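Local coordinates for protein eukaryotic peptide chain release factor GTP-binding subunit (Schizosaccharomyces pombe, PDB 1R5B) that belongs to the elongation factor Tu-like family of translational GTP-binding proteins and forms the GTP-binding subunit of a eukaryotic peptide chain release factor, at residues A[403-408]-A[422-426]; A[143-147]-A[263-269]; A[26-30]-A[447-451]; A[226-230]-A[254-259]. One frame throughout, in Å; residues are numbered along the deposited sequence.

Contact 1: residues A[403-408]-A[422-426]; sequences KLDKTN and MKIIA
Lys403 and Met422 supply the apolar touch at one end of this contact, their side chains crossing at about a right angle. The methylene CD of the lysine lies 3.3 Å from the methyl CE of Met422 and 3.6 Å from its SD, and CG rests on CG of the methionine, so the aliphatic half of a charged residue serves as a hydrophobic partner. At the other end Leu404 meets Ile425: CD1 is 3.5 Å from CG2 of Ile425 and equally close to the carbonyl O of Ile424. With its CG beside the backbone N (chi1 -40°), Leu404 leads with CD1, with CG and CD2 close behind, and the flexible leucine crosses the beta-branched isoleucine rather than running alongside it.

The polar part is loose. Bent at chi2 and chi3, Lys423 carries its ammonium to the backbone of Asp405 and Lys406, where NZ lies 4.4 Å from Asp405 OD2, too far for a salt bridge. No hydrogen bond joins the two segments, although backbone bonds between Met422 and Ile371 and between Ala426 and Ala367 tie 422-426 to strand 364-371 of the C-terminal domain. Touched by methyls and methylenes, and perhaps by a weak attraction between Asp405 and Lys423, the largely exposed 403-408 gets no directional bond from 422-426.

Contact 2: residues A[143-147]-A[263-269]; sequences SQADI and MTHLERK
Asp146 and Leu266 bring their CA atoms to 4.4 Å, and the backbone is joined by a nearly straight bond from Glu267 N to Asp146 O, 3.1 Å with an N-H...O angle of 170°. The carboxylate of Asp146 then grips Arg268 side-on. Its OD1 takes Arg268 NE at 3.1 Å, from within the guanidinium plane, and its OD2 takes NH2 at 2.9 Å on the syn lone pair, though the two flat groups are turned 48° apart. OD1 also accepts the backbone N of Arg268 at 3.2 Å. Leu266, at the N-cap of helix 267-270, has no polar side chain to offer, and an aspartate from the loop leading into strand 147-153 receives N-H groups of the first turn instead. This fastens the helix to the central sheet of the P-loop GTPase domain, where OD2 has a further donor in Asn45 N of strand 42-50. Beside the salt bridge the side chains that meet are apolar: Ile147 CG1 meets Leu266 CD2 at 3.7 Å, the two side chains pointing the same way, while Ile147 CD1 touches Met263 SD at 3.7 Å. Gln144 lays its CG against CG of Arg268 and sends NE2 to the carbonyls of Ala145 and Gln179.

Contact 3: residues A[26-30]-A[447-451]; sequences LQNEV and RFTLR
Arg447 and Gln27 cross at about a right angle, and the arginine can be followed outward across the amide. Its CB is 4.0 Å from Gln27 OE1; CG comes to 3.1 Å from the same oxygen, and CD passes beside it too. With CG anti to the backbone N (chi1 174°) and the chain extended as far as NE, the side chain runs straight past the glutamine. NE is near OE1, but the angle is too poor for a hydrogen bond. CZ and NH1 lie under Gln27 NE2, which sits over one guanidinium face with its amide plane 80° from that group, a donor facing donors and no bond. NH2 meets Val30 CG2 at 3.5 Å, the methyl lying at the guanidinium edge. Tyr39 adds a cation-pi contact to the same arginine.

Further along strand 447-451, Thr449 turns its methyl CG2 to Val30 CG1 at 3.2 Å and to Leu26 CD2 at 3.3 Å; a small beta-branched residue suits this close approach to the loop. The leucine's CD2 also lies against the backbone of Arg447 and Phe448. At the far end Glu29 OE1 stands over the centre of the Arg451 guanidinium, 3.1 Å from NH1, a salt bridge of charges alone because no N-H points at the oxygen.

Leu26 has a backbone bond with His389, but no hydrogen bond crosses between the two segments; they meet by methyl packing, an amide set edgewise over one guanidinium and a charge-only salt bridge at the other.

Contact 4: residues A[226-230]-A[254-259]; sequences VKYMP and PSLLEY
Helix 256-262 of the P-loop GTPase domain begins with a capping box, and its first turn, with Pro254 before it, packs on Lys227 and Met229 of edge strand 226-230. In the box Ser255 OG accepts Glu258 N at 3.2 Å, and also hydrogen-bonds to Lys240 O, while Ser255 N gives a weak bond to Glu258 OE1; a serine is short enough for its OG to reach the N-H of Glu258. Across the contact Lys227 lays its aliphatic chain over the Tyr259 ring. Its CG is 3.8 Å from the ring centroid and 20° off the normal, a CH-pi contact, and CE follows near Tyr259 CE1. The two side chains slide past each other in opposite directions, which suits a long lysine over a broad ring. Met229 is bent at chi3 (-54°), and this turns CE toward the helix, 3.7 Å from Tyr259 CB and 3.9 Å from Leu256 CD1. Its SD, oblique to the ring in a Met-aromatic contact, is 3.3 Å from Pro254 O. Strand 226-230 pairs with strand 184-189, on which Leu256 and Tyr259 also rest, through Val187 and Val185; Tyr228, between Lys227 and Met229 on the strand, turns to helix 200-218 instead.

In the fold
Contact 2 is the buried one of the four, contact 1 lies at the surface, and contacts 3 and 4 are partly buried. Contacts 2 and 4 belong to the GTPase domain and adjoin in sequence, each setting a helix start against the central sheet: a salt bridge to a buried aspartate, with backbone bonds, does so in one, apolar and ring contacts in the other. Contacts 1 and 3 both concern the C-terminal antiparallel sheet, with centres about 19 Å apart, and neither has a hydrogen bond between its segments. Contact 3 joins that sheet to the N-terminal part of the chain, and the other three contacts are nested within the loop it closes.

Contact 1: residues A[403-408]-A[422-426]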
loop_
_atom_site.group_PDB
_atom_site.type_symbol
_atom_site.label_atom_id
_atom_site.label_comp_id
_atom_site.label_asym_id
_atom_site.label_seq_id
_atom_site.Cartn_x
_atom_site.Cartn_y
_atom_site.Cartn_z
ATOM N N LYS A 403 -3.960 -6.303 -28.836
ATOM C CA LYS A 403 -4.467 -4.921 -28.888
ATOM C C LYS A 403 -5.379 -4.557 -27.691
ATOM O O LYS A 403 -5.004 -3.735 -26.854
ATOM C CB LYS A 403 -5.214 -4.698 -30.211
ATOM C CG LYS A 403 -5.411 -3.240 -30.608
ATOM C CD LYS A 403 -5.417 -3.075 -32.129
ATOM C CE LYS A 403 -6.510 -3.900 -32.772
ATOM N NZ LYS A 403 -6.917 -3.353 -34.100
ATOM N N LEU A 404 -6.556 -5.182 -27.613
ATOM C CA LEU A 404 -7.571 -4.902 -26.579
ATOM C C LEU A 404 -8.371 -3.614 -26.835
ATOM O O LEU A 404 -7.872 -2.660 -27.449
ATOM C CB LEU A 404 -6.961 -4.823 -25.168
ATOM C CG LEU A 404 -5.858 -5.787 -24.702
ATOM C CD1 LEU A 404 -4.738 -5.012 -24.026
ATOM C CD2 LEU A 404 -6.407 -6.840 -23.746
ATOM N N ASP A 405 -9.612 -3.604 -26.344
ATOM C CA ASP A 405 -10.450 -2.397 -26.323
ATOM C C ASP A 405 -11.693 -2.575 -25.451
ATOM O O ASP A 405 -12.210 -3.683 -25.324
ATOM C CB ASP A 405 -10.885 -2.013 -27.739
ATOM C CG ASP A 405 -11.611 -0.665 -27.799
ATOM O OD1 ASP A 405 -12.743 -0.552 -27.275
ATOM O OD2 ASP A 405 -11.130 0.342 -28.361
ATOM N N LYS A 406 -12.172 -1.464 -24.881
ATOM C CA LYS A 406 -13.398 -1.412 -24.066
ATOM C C LYS A 406 -13.319 -2.410 -22.899
ATOM O O LYS A 406 -12.769 -2.074 -21.852
ATOM C CB LYS A 406 -14.661 -1.591 -24.932
ATOM C CG LYS A 406 -15.633 -0.415 -24.861
ATOM C CD LYS A 406 -15.281 0.702 -25.844
ATOM C CE LYS A 406 -16.393 1.751 -25.937
ATOM N NZ LYS A 406 -17.024 2.066 -24.614
ATOM N N THR A 407 -13.839 -3.624 -23.077
ATOM C CA THR A 407 -13.570 -4.717 -22.141
ATOM C C THR A 407 -12.283 -5.406 -22.597
ATOM O O THR A 407 -12.244 -6.004 -23.677
ATOM C CB THR A 407 -14.758 -5.730 -22.057
ATOM O OG1 THR A 407 -14.294 -6.986 -21.537
ATOM C CG2 THR A 407 -15.342 -6.083 -23.438
ATOM N N ASN A 408 -11.231 -5.294 -21.790
ATOM C CA ASN A 408 -9.922 -5.868 -22.122
ATOM C C ASN A 408 -10.014 -7.372 -22.392
ATOM O O ASN A 408 -9.688 -8.190 -21.515
ATOM C CB ASN A 408 -8.909 -5.602 -20.988
ATOM C CG ASN A 408 -8.505 -4.137 -20.886
ATOM O OD1 ASN A 408 -9.148 -3.252 -21.461
ATOM N ND2 ASN A 408 -7.441 -3.874 -20.145
ATOM N N MET A 422 -4.481 3.185 -28.762
ATOM C CA MET A 422 -4.393 1.730 -28.831
ATOM C C MET A 422 -3.766 1.199 -27.529
ATOM O O MET A 422 -3.317 1.979 -26.693
ATOM C CB MET A 422 -3.559 1.327 -30.053
ATOM C CG MET A 422 -3.865 -0.043 -30.621
ATOM S SD MET A 422 -3.151 -0.232 -32.246
ATOM C CE MET A 422 -2.345 -1.795 -32.131
ATOM N N LYS A 423 -3.753 -0.128 -27.387
ATOM C CA LYS A 423 -3.254 -0.819 -26.204
ATOM C C LYS A 423 -2.277 -1.983 -26.568
ATOM O O LYS A 423 -1.807 -2.049 -27.716
ATOM C CB LYS A 423 -4.470 -1.296 -25.397
ATOM C CG LYS A 423 -5.046 -0.238 -24.423
ATOM C CD LYS A 423 -6.351 0.401 -24.920
ATOM C CE LYS A 423 -7.546 -0.015 -24.053
ATOM N NZ LYS A 423 -8.861 0.448 -24.590
ATOM N N ILE A 424 -1.932 -2.863 -25.612
ATOM C CA ILE A 424 -1.092 -4.055 -25.901
ATOM C C ILE A 424 -1.012 -5.139 -24.799
ATOM O O ILE A 424 -1.303 -4.883 -23.636
ATOM C CB ILE A 424 0.367 -3.625 -26.230
ATOM C CG1 ILE A 424 1.004 -4.567 -27.273
ATOM C CG2 ILE A 424 1.196 -3.572 -24.948
ATOM C CD1 ILE A 424 2.525 -4.843 -27.068
ATOM N N ILE A 425 -0.603 -6.347 -25.192
ATOM C CA ILE A 425 -0.049 -7.350 -24.266
ATOM C C ILE A 425 1.045 -8.185 -24.980
ATOM O O ILE A 425 0.741 -9.151 -25.683
ATOM C CB ILE A 425 -1.197 -8.220 -23.570
ATOM C CG1 ILE A 425 -1.025 -9.751 -23.723
ATOM C CG2 ILE A 425 -2.594 -7.782 -24.021
ATOM C CD1 ILE A 425 0.086 -10.364 -22.861
ATOM N N ALA A 426 2.315 -7.790 -24.829
ATOM C CA ALA A 426 3.421 -8.446 -25.557
ATOM C C ALA A 426 4.831 -8.282 -24.963
ATOM O O ALA A 426 5.059 -7.463 -24.066
ATOM C CB ALA A 426 3.427 -7.979 -26.991
#

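Contact 2: residues A[143-147]-A[263-269]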
loop_
_atom_site.group_PDB
_atom_site.type_symbol
_atom_site.label_atom_id
_atom_site.label_comp_id
_atom_site.label_asym_id
_atom_site.label_seq_id
_atom_site.Cartn_x
_atom_site.Cartn_y
_atom_site.Cartn_z
ATOM N N SER A 143 -4.234 -15.433 3.269
ATOM C CA SER A 143 -4.982 -15.323 4.531
ATOM C C SER A 143 -4.119 -14.675 5.635
ATOM O O SER A 143 -4.385 -14.872 6.837
ATOM C CB SER A 143 -5.470 -16.703 4.998
ATOM O OG SER A 143 -6.241 -17.364 4.010
ATOM N N GLN A 144 -3.084 -13.928 5.229
ATOM C CA GLN A 144 -2.324 -13.072 6.141
ATOM C C GLN A 144 -2.874 -11.669 5.977
ATOM O O GLN A 144 -2.928 -11.125 4.879
ATOM C CB GLN A 144 -0.825 -13.123 5.831
ATOM C CG GLN A 144 0.082 -12.221 6.679
ATOM C CD GLN A 144 -0.088 -12.401 8.196
ATOM O OE1 GLN A 144 0.164 -13.499 8.724
ATOM N NE2 GLN A 144 -0.488 -11.319 8.901
ATOM N N ALA A 145 -3.319 -11.094 7.075
ATOM C CA ALA A 145 -3.894 -9.755 7.061
ATOM C C ALA A 145 -2.819 -8.686 6.869
ATOM O O ALA A 145 -1.713 -8.834 7.339
ATOM C CB ALA A 145 -4.639 -9.507 8.355
ATOM N N ASP A 146 -3.161 -7.626 6.151
ATOM C CA ASP A 146 -2.336 -6.427 6.093
ATOM C C ASP A 146 -2.681 -5.475 7.222
ATOM O O ASP A 146 -1.812 -4.774 7.726
ATOM C CB ASP A 146 -2.532 -5.689 4.774
ATOM C CG ASP A 146 -2.019 -6.469 3.589
ATOM O OD1 ASP A 146 -0.837 -6.851 3.581
ATOM O OD2 ASP A 146 -2.732 -6.755 2.619
ATOM N N ILE A 147 -3.952 -5.444 7.598
ATOM C CA ILE A 147 -4.470 -4.492 8.566
ATOM C C ILE A 147 -5.379 -5.229 9.544
ATOM O O ILE A 147 -6.210 -6.020 9.134
ATOM C CB ILE A 147 -5.289 -3.402 7.856
ATOM C CG1 ILE A 147 -4.432 -2.594 6.872
ATOM C CG2 ILE A 147 -5.928 -2.466 8.872
ATOM C CD1 ILE A 147 -5.269 -1.844 5.819
ATOM N N MET A 263 -2.789 4.708 4.757
ATOM C CA MET A 263 -2.016 3.848 5.662
ATOM C C MET A 263 -0.825 3.230 4.965
ATOM O O MET A 263 -0.933 2.631 3.918
ATOM C CB MET A 263 -2.872 2.640 6.060
ATOM C CG MET A 263 -3.191 2.556 7.443
ATOM S SD MET A 263 -4.050 1.056 7.770
ATOM C CE MET A 263 -2.880 0.474 8.975
ATOM N N THR A 264 0.279 3.247 5.641
ATOM C CA THR A 264 1.520 2.822 5.066
ATOM C C THR A 264 1.958 1.440 5.609
ATOM O O THR A 264 2.566 0.653 4.895
ATOM C CB THR A 264 2.496 3.941 5.360
ATOM O OG1 THR A 264 3.236 4.229 4.188
ATOM C CG2 THR A 264 3.464 3.593 6.396
ATOM N N HIS A 265 1.608 1.136 6.851
ATOM C CA HIS A 265 1.999 -0.130 7.458
ATOM C C HIS A 265 1.025 -1.244 7.071
ATOM O O HIS A 265 0.021 -1.416 7.723
ATOM C CB HIS A 265 2.046 0.037 8.970
ATOM C CG HIS A 265 2.770 -1.051 9.688
ATOM N ND1 HIS A 265 2.309 -2.351 9.743
ATOM C CD2 HIS A 265 3.912 -1.024 10.410
ATOM C CE1 HIS A 265 3.147 -3.075 10.470
ATOM N NE2 HIS A 265 4.127 -2.293 10.882
ATOM N N LEU A 266 1.320 -1.956 5.978
ATOM C CA LEU A 266 0.591 -3.160 5.590
ATOM C C LEU A 266 1.500 -4.386 5.822
ATOM O O LEU A 266 2.566 -4.502 5.214
ATOM C CB LEU A 266 0.175 -3.079 4.114
ATOM C CG LEU A 266 -0.590 -1.839 3.626
ATOM C CD1 LEU A 266 -1.021 -2.003 2.199
ATOM C CD2 LEU A 266 -1.775 -1.564 4.437
ATOM N N GLU A 267 1.077 -5.298 6.685
ATOM C CA GLU A 267 1.957 -6.380 7.150
ATOM C C GLU A 267 2.617 -7.222 6.069
ATOM O O GLU A 267 3.785 -7.500 6.189
ATOM C CB GLU A 267 1.238 -7.327 8.097
ATOM C CG GLU A 267 0.729 -6.701 9.379
ATOM C CD GLU A 267 1.823 -6.102 10.259
ATOM O OE1 GLU A 267 3.013 -6.462 10.133
ATOM O OE2 GLU A 267 1.450 -5.255 11.093
ATOM N N ARG A 268 1.892 -7.645 5.034
ATOM C CA ARG A 268 2.517 -8.454 3.992
ATOM C C ARG A 268 3.654 -7.694 3.315
ATOM O O ARG A 268 4.706 -8.265 3.042
ATOM C CB ARG A 268 1.510 -8.919 2.935
ATOM C CG ARG A 268 0.503 -9.941 3.458
ATOM C CD ARG A 268 -0.508 -10.432 2.434
ATOM N NE ARG A 268 -1.254 -9.330 1.826
ATOM C CZ ARG A 268 -1.916 -9.412 0.682
ATOM N NH1 ARG A 268 -1.954 -10.543 0.002
ATOM N NH2 ARG A 268 -2.548 -8.347 0.209
ATOM N N LYS A 269 3.419 -6.410 3.047
ATOM C CA LYS A 269 4.393 -5.533 2.384
ATOM C C LYS A 269 5.577 -5.239 3.318
ATOM O O LYS A 269 6.711 -5.233 2.877
ATOM C CB LYS A 269 3.725 -4.218 1.962
ATOM C CG LYS A 269 4.304 -3.542 0.762
ATOM C CD LYS A 269 3.667 -2.158 0.524
ATOM C CE LYS A 269 2.342 -2.219 -0.221
ATOM N NZ LYS A 269 1.588 -0.905 -0.117
HETATM O O HOH W 1 -1.436 -2.421 9.530
#

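Contact 3: residues A[26-30]-A[447-451]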
loop_
_atom_site.group_PDB
_atom_site.type_symbol
_atom_site.label_atom_id
_atom_site.label_comp_id
_atom_site.label_asym_id
_atom_site.label_seq_id
_atom_site.Cartn_x
_atom_site.Cartn_y
_atom_site.Cartn_z
ATOM N N LEU A 26 8.911 8.186 -12.651
ATOM C CA LEU A 26 8.135 7.816 -13.825
ATOM C C LEU A 26 6.676 8.219 -13.628
ATOM O O LEU A 26 5.994 8.580 -14.588
ATOM C CB LEU A 26 8.284 6.323 -14.153
ATOM C CG LEU A 26 7.400 5.207 -13.581
ATOM C CD1 LEU A 26 7.328 5.180 -12.025
ATOM C CD2 LEU A 26 5.999 5.218 -14.182
ATOM N N GLN A 27 6.223 8.175 -12.373
ATOM C CA GLN A 27 4.861 8.539 -12.002
ATOM C C GLN A 27 4.600 10.001 -12.256
ATOM O O GLN A 27 3.639 10.354 -12.919
ATOM C CB GLN A 27 4.628 8.276 -10.516
ATOM C CG GLN A 27 4.760 6.839 -10.107
ATOM C CD GLN A 27 3.706 5.961 -10.749
ATOM O OE1 GLN A 27 3.842 5.576 -11.906
ATOM N NE2 GLN A 27 2.641 5.661 -10.007
ATOM N N ASN A 28 5.477 10.845 -11.720
ATOM C CA ASN A 28 5.375 12.292 -11.881
ATOM C C ASN A 28 5.188 12.716 -13.352
ATOM O O ASN A 28 4.665 13.802 -13.625
ATOM C CB ASN A 28 6.611 12.984 -11.275
ATOM C CG ASN A 28 6.806 12.674 -9.787
ATOM O OD1 ASN A 28 7.921 12.749 -9.270
ATOM N ND2 ASN A 28 5.721 12.321 -9.102
ATOM N N GLU A 29 5.608 11.853 -14.285
ATOM C CA GLU A 29 5.406 12.064 -15.719
ATOM C C GLU A 29 4.203 11.253 -16.256
ATOM O O GLU A 29 4.355 10.485 -17.208
ATOM C CB GLU A 29 6.692 11.706 -16.505
ATOM C CG GLU A 29 8.015 12.164 -15.876
ATOM C CD GLU A 29 8.528 13.498 -16.413
ATOM O OE1 GLU A 29 9.206 13.501 -17.463
ATOM O OE2 GLU A 29 8.271 14.548 -15.777
ATOM N N VAL A 30 3.024 11.412 -15.638
ATOM C CA VAL A 30 1.754 10.876 -16.180
ATOM C C VAL A 30 0.542 11.801 -15.893
ATOM O O VAL A 30 0.521 12.505 -14.874
ATOM C CB VAL A 30 1.424 9.418 -15.673
ATOM C CG1 VAL A 30 2.518 8.425 -16.011
ATOM C CG2 VAL A 30 1.135 9.384 -14.173
ATOM N N ARG A 447 5.131 -0.312 -12.849
ATOM C CA ARG A 447 4.423 0.757 -13.553
ATOM C C ARG A 447 5.397 1.640 -14.344
ATOM O O ARG A 447 6.357 2.136 -13.768
ATOM C CB ARG A 447 3.666 1.606 -12.529
ATOM C CG ARG A 447 2.989 2.841 -13.084
ATOM C CD ARG A 447 1.834 3.349 -12.215
ATOM N NE ARG A 447 1.365 4.683 -12.594
ATOM C CZ ARG A 447 0.348 5.324 -12.010
ATOM N NH1 ARG A 447 -0.329 4.756 -11.018
ATOM N NH2 ARG A 447 -0.007 6.533 -12.431
ATOM N N PHE A 448 5.136 1.865 -15.641
ATOM C CA PHE A 448 6.071 2.616 -16.502
ATOM C C PHE A 448 5.476 3.576 -17.564
ATOM O O PHE A 448 4.359 3.383 -18.054
ATOM C CB PHE A 448 7.057 1.656 -17.161
ATOM C CG PHE A 448 6.427 0.601 -18.006
ATOM C CD1 PHE A 448 6.156 0.853 -19.350
ATOM C CD2 PHE A 448 6.168 -0.665 -17.494
ATOM C CE1 PHE A 448 5.611 -0.126 -20.153
ATOM C CE2 PHE A 448 5.620 -1.655 -18.300
ATOM C CZ PHE A 448 5.342 -1.378 -19.633
ATOM N N THR A 449 6.249 4.615 -17.897
ATOM C CA THR A 449 5.903 5.565 -18.960
ATOM C C THR A 449 7.022 5.692 -20.022
ATOM O O THR A 449 8.209 5.745 -19.688
ATOM C CB THR A 449 5.557 6.968 -18.368
ATOM O OG1 THR A 449 6.706 7.827 -18.382
ATOM C CG2 THR A 449 5.201 6.894 -16.899
ATOM N N LEU A 450 6.625 5.765 -21.296
ATOM C CA LEU A 450 7.559 5.836 -22.433
ATOM C C LEU A 450 7.718 7.274 -22.939
ATOM O O LEU A 450 6.756 8.034 -22.974
ATOM C CB LEU A 450 7.085 4.914 -23.563
ATOM C CG LEU A 450 7.417 3.424 -23.381
ATOM C CD1 LEU A 450 7.286 2.947 -21.943
ATOM C CD2 LEU A 450 6.544 2.574 -24.272
ATOM N N ARG A 451 8.945 7.634 -23.315
ATOM C CA ARG A 451 9.281 8.988 -23.764
ATOM C C ARG A 451 10.027 8.937 -25.103
ATOM O O ARG A 451 11.033 8.235 -25.231
ATOM C CB ARG A 451 10.143 9.694 -22.710
ATOM C CG ARG A 451 9.344 10.410 -21.626
ATOM C CD ARG A 451 9.772 11.854 -21.365
ATOM N NE ARG A 451 8.631 12.731 -21.083
ATOM C CZ ARG A 451 8.725 13.976 -20.613
ATOM N NH1 ARG A 451 9.911 14.524 -20.354
ATOM N NH2 ARG A 451 7.620 14.680 -20.391
#

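Contact 4: residues A[226-230]-A[254-259]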
loop_
_atom_site.group_PDB
_atom_site.type_symbol
_atom_site.label_atom_id
_atom_site.label_comp_id
_atom_site.label_asym_id
_atom_site.label_seq_id
_atom_site.Cartn_x
_atom_site.Cartn_y
_atom_site.Cartn_z
ATOM N N VAL A 226 -0.089 1.787 17.535
ATOM C CA VAL A 226 -1.541 1.763 17.601
ATOM C C VAL A 226 -2.097 3.088 17.120
ATOM O O VAL A 226 -1.618 4.142 17.507
ATOM C CB VAL A 226 -2.042 1.465 19.038
ATOM C CG1 VAL A 226 -3.562 1.439 19.090
ATOM C CG2 VAL A 226 -1.488 0.148 19.541
ATOM N N LYS A 227 -3.085 3.015 16.241
ATOM C CA LYS A 227 -3.860 4.179 15.816
ATOM C C LYS A 227 -5.238 4.058 16.443
ATOM O O LYS A 227 -5.919 3.052 16.230
ATOM C CB LYS A 227 -4.005 4.218 14.281
ATOM C CG LYS A 227 -4.759 5.449 13.719
ATOM C CD LYS A 227 -4.075 6.732 14.158
ATOM C CE LYS A 227 -4.469 7.935 13.343
ATOM N NZ LYS A 227 -5.750 8.454 13.790
ATOM N N TYR A 228 -5.652 5.071 17.193
ATOM C CA TYR A 228 -7.008 5.118 17.759
ATOM C C TYR A 228 -7.882 6.046 16.918
ATOM O O TYR A 228 -7.411 7.088 16.434
ATOM C CB TYR A 228 -6.972 5.607 19.208
ATOM C CG TYR A 228 -6.226 4.671 20.120
ATOM C CD1 TYR A 228 -4.881 4.881 20.411
ATOM C CD2 TYR A 228 -6.855 3.558 20.672
ATOM C CE1 TYR A 228 -4.186 4.008 21.232
ATOM C CE2 TYR A 228 -6.165 2.677 21.499
ATOM C CZ TYR A 228 -4.835 2.910 21.770
ATOM O OH TYR A 228 -4.148 2.058 22.586
ATOM N N MET A 229 -9.150 5.670 16.744
ATOM C CA MET A 229 -10.105 6.484 15.989
ATOM C C MET A 229 -11.521 6.302 16.495
ATOM O O MET A 229 -11.978 5.172 16.650
ATOM C CB MET A 229 -10.079 6.107 14.519
ATOM C CG MET A 229 -9.503 7.208 13.668
ATOM S SD MET A 229 -9.407 6.791 11.971
ATOM C CE MET A 229 -8.540 5.351 12.037
ATOM N N PRO A 230 -12.220 7.408 16.738
ATOM C CA PRO A 230 -13.621 7.341 17.131
ATOM C C PRO A 230 -14.463 7.172 15.885
ATOM O O PRO A 230 -14.147 7.774 14.848
ATOM C CB PRO A 230 -13.861 8.697 17.776
ATOM C CG PRO A 230 -12.946 9.610 17.053
ATOM C CD PRO A 230 -11.751 8.802 16.659
ATOM N N PRO A 254 -8.501 11.976 10.527
ATOM C CA PRO A 254 -9.203 11.367 9.399
ATOM C C PRO A 254 -10.293 10.378 9.817
ATOM O O PRO A 254 -10.284 9.850 10.932
ATOM C CB PRO A 254 -8.071 10.631 8.666
ATOM C CG PRO A 254 -7.126 10.239 9.730
ATOM C CD PRO A 254 -7.229 11.283 10.808
ATOM N N SER A 255 -11.224 10.138 8.899
ATOM C CA SER A 255 -12.199 9.063 9.031
ATOM C C SER A 255 -11.500 7.720 8.908
ATOM O O SER A 255 -10.383 7.641 8.417
ATOM C CB SER A 255 -13.277 9.168 7.953
ATOM O OG SER A 255 -12.769 8.792 6.691
ATOM N N LEU A 256 -12.164 6.662 9.349
ATOM C CA LEU A 256 -11.582 5.338 9.272
ATOM C C LEU A 256 -11.109 5.042 7.856
ATOM O O LEU A 256 -9.944 4.727 7.661
ATOM C CB LEU A 256 -12.560 4.269 9.744
ATOM C CG LEU A 256 -12.060 2.836 9.601
ATOM C CD1 LEU A 256 -10.725 2.676 10.305
ATOM C CD2 LEU A 256 -13.079 1.871 10.164
ATOM N N LEU A 257 -12.002 5.161 6.877
ATOM C CA LEU A 257 -11.658 4.804 5.500
ATOM C C LEU A 257 -10.558 5.700 4.931
ATOM O O LEU A 257 -9.750 5.256 4.131
ATOM C CB LEU A 257 -12.883 4.839 4.586
ATOM C CG LEU A 257 -13.933 3.740 4.837
ATOM C CD1 LEU A 257 -15.021 3.864 3.813
ATOM C CD2 LEU A 257 -13.351 2.352 4.793
ATOM N N GLU A 258 -10.528 6.950 5.361
ATOM C CA GLU A 258 -9.519 7.886 4.911
ATOM C C GLU A 258 -8.141 7.438 5.401
ATOM O O GLU A 258 -7.161 7.507 4.680
ATOM C CB GLU A 258 -9.854 9.264 5.461
ATOM C CG GLU A 258 -8.893 10.374 5.097
ATOM C CD GLU A 258 -9.301 11.699 5.712
ATOM O OE1 GLU A 258 -10.481 11.842 6.120
ATOM O OE2 GLU A 258 -8.432 12.595 5.789
ATOM N N TYR A 259 -8.085 6.990 6.645
ATOM C CA TYR A 259 -6.868 6.460 7.235
ATOM C C TYR A 259 -6.451 5.118 6.586
ATOM O O TYR A 259 -5.275 4.908 6.297
ATOM C CB TYR A 259 -7.050 6.284 8.748
ATOM C CG TYR A 259 -5.835 5.706 9.377
ATOM C CD1 TYR A 259 -4.727 6.511 9.646
ATOM C CD2 TYR A 259 -5.747 4.347 9.647
ATOM C CE1 TYR A 259 -3.578 5.980 10.197
ATOM C CE2 TYR A 259 -4.586 3.805 10.193
ATOM C CZ TYR A 259 -3.515 4.624 10.456
ATOM O OH TYR A 259 -2.378 4.105 10.993
#